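Local coordinates for protein similar to N-acetyltransferase (PDB 4MBU) that probably transfers an acetyl group from acetyl-coenzyme A to an acceptor amine, as a member of the Gcn5-related N-acetyltransferase (GNAT) family, at residues Pro54-Glu59 and Leu103-Val108. Residues are numbered along the deposited sequence; the frame is centred on the assembly and turned at random.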
# COMPACT_ATOMS: atom_id res chain seq x y z
N PRO A 54 28.98 -1.69 3.56
CA PRO A 54 29.05 -1.14 4.92
C PRO A 54 28.21 -1.92 5.93
O PRO A 54 27.20 -2.54 5.58
CB PRO A 54 28.47 0.27 4.73
CG PRO A 54 27.49 0.12 3.59
CD PRO A 54 28.04 -0.97 2.69
N ILE A 55 28.65 -1.89 7.19
CA ILE A 55 27.85 -2.36 8.31
C ILE A 55 27.97 -1.28 9.37
O ILE A 55 29.08 -0.94 9.79
CB ILE A 55 28.39 -3.68 8.89
CG1 ILE A 55 28.63 -4.71 7.79
CG2 ILE A 55 27.42 -4.23 9.94
CD1 ILE A 55 29.43 -5.92 8.23
N PHE A 56 26.84 -0.72 9.79
CA PHE A 56 26.86 0.30 10.83
C PHE A 56 26.17 -0.25 12.06
O PHE A 56 25.25 -1.05 11.95
CB PHE A 56 26.15 1.57 10.35
CG PHE A 56 26.78 2.18 9.13
CD1 PHE A 56 28.02 2.80 9.21
CD2 PHE A 56 26.13 2.13 7.90
CE1 PHE A 56 28.60 3.37 8.09
CE2 PHE A 56 26.70 2.69 6.77
CZ PHE A 56 27.94 3.31 6.87
N VAL A 57 26.65 0.16 13.22
CA VAL A 57 25.98 -0.13 14.48
C VAL A 57 25.66 1.18 15.19
O VAL A 57 26.38 2.18 15.07
CB VAL A 57 26.82 -1.04 15.42
CG1 VAL A 57 27.03 -2.41 14.80
CG2 VAL A 57 28.16 -0.39 15.76
N PHE A 58 24.53 1.15 15.90
CA PHE A 58 24.19 2.16 16.88
C PHE A 58 24.57 1.57 18.21
O PHE A 58 24.04 0.49 18.62
CB PHE A 58 22.70 2.45 16.88
CG PHE A 58 22.29 3.47 17.89
CD1 PHE A 58 22.15 4.80 17.52
CD2 PHE A 58 22.06 3.11 19.21
CE1 PHE A 58 21.78 5.75 18.45
CE2 PHE A 58 21.69 4.05 20.15
CZ PHE A 58 21.55 5.37 19.77
N GLU A 59 25.47 2.30 18.87
CA GLU A 59 26.04 1.93 20.16
C GLU A 59 25.72 3.01 21.19
O GLU A 59 25.88 4.21 20.92
CB GLU A 59 27.55 1.75 20.02
CG GLU A 59 28.29 1.46 21.32
CD GLU A 59 29.80 1.34 21.12
OE1 GLU A 59 30.47 2.38 20.94
OE2 GLU A 59 30.32 0.20 21.14
N LEU A 103 18.98 4.36 9.19
CA LEU A 103 18.54 4.55 7.81
C LEU A 103 19.17 5.80 7.22
O LEU A 103 19.63 5.80 6.08
CB LEU A 103 17.01 4.65 7.74
CG LEU A 103 16.47 4.92 6.34
CD1 LEU A 103 17.04 3.93 5.32
CD2 LEU A 103 14.94 4.85 6.35
N GLN A 104 19.19 6.86 8.01
CA GLN A 104 19.82 8.11 7.58
C GLN A 104 21.27 7.86 7.17
O GLN A 104 21.72 8.28 6.09
CB GLN A 104 19.74 9.13 8.71
CG GLN A 104 20.36 10.48 8.42
CD GLN A 104 20.24 11.42 9.61
OE1 GLN A 104 20.26 10.98 10.76
NE2 GLN A 104 20.12 12.71 9.33
N ARG A 105 22.00 7.13 8.02
CA ARG A 105 23.40 6.84 7.73
C ARG A 105 23.57 5.96 6.48
O ARG A 105 24.45 6.21 5.64
CB ARG A 105 24.06 6.20 8.96
CG ARG A 105 25.55 5.92 8.80
CD ARG A 105 26.37 7.20 8.66
NE ARG A 105 27.79 6.91 8.46
CZ ARG A 105 28.34 6.67 7.27
NH1 ARG A 105 27.61 6.70 6.17
NH2 ARG A 105 29.65 6.41 7.19
N LEU A 106 22.70 4.96 6.34
CA LEU A 106 22.68 4.12 5.14
C LEU A 106 22.49 4.95 3.89
O LEU A 106 23.21 4.77 2.90
CB LEU A 106 21.55 3.08 5.20
CG LEU A 106 21.73 1.91 6.17
CD1 LEU A 106 20.44 1.05 6.21
CD2 LEU A 106 22.93 1.06 5.77
N ILE A 107 21.53 5.87 3.92
CA ILE A 107 21.25 6.72 2.77
C ILE A 107 22.46 7.59 2.43
O ILE A 107 22.85 7.67 1.26
CB ILE A 107 20.00 7.61 2.96
CG1 ILE A 107 18.74 6.75 3.06
CG2 ILE A 107 19.82 8.57 1.79
CD1 ILE A 107 17.49 7.55 3.30
N VAL A 108 23.08 8.23 3.43
CA VAL A 108 24.26 9.04 3.11
C VAL A 108 25.38 8.19 2.48
O VAL A 108 26.04 8.61 1.52
CB VAL A 108 24.80 9.91 4.32
CG1 VAL A 108 23.65 10.63 5.04
CG2 VAL A 108 25.62 9.08 5.29
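Phe56 of the strand segment 54-59 packs against Arg105 and Leu106 of the helix segment 103-108, joining the central mixed sheet of the GNAT fold to the helix 98-112 packed on one face of it. Walking along the strand, Pro54 leads into the contact without touching the helical segment, although its ring meets Glu109, the residue just after that segment. The CB of Ile55 points away from the helix. Phe56 then directs its CB at the helix and carries nearly all of the contact from the strand side, its CA standing 8.0 Å from the CA of Arg105. Over one face of the ring lies the aliphatic part of Arg105: CG sits 3.7 Å from the ring centroid of Phe56 and only 2° off the ring normal, an almost perfectly centred CH-pi contact. At the ring edge, near its plane, CD2 of Leu106 comes within 4.0 Å of CD2 of Phe56, while Leu106 also reaches Ala68 on the adjacent strand. Beyond Phe56, Phe58 packs on Ile98 and Gln101 earlier in the helix. A bend at chi2 (66°) takes the Arg105 chain on across the same face of the phenyl ring, from CG over the centre to the guanidinium over the CE1–CZ end, and a salt bridge from NH1 to Glu109 ties down the charged group. The guanidinium plane is inclined by 42° to the ring, neither stacked flat nor upright. Phe56 CZ sits over the centre of one guanidinium face, 3.4 Å from the CZ of Arg105. The closest approach of the two groups is made by NH2 of Arg105, which comes 3.3 Å from CE1 of Phe56.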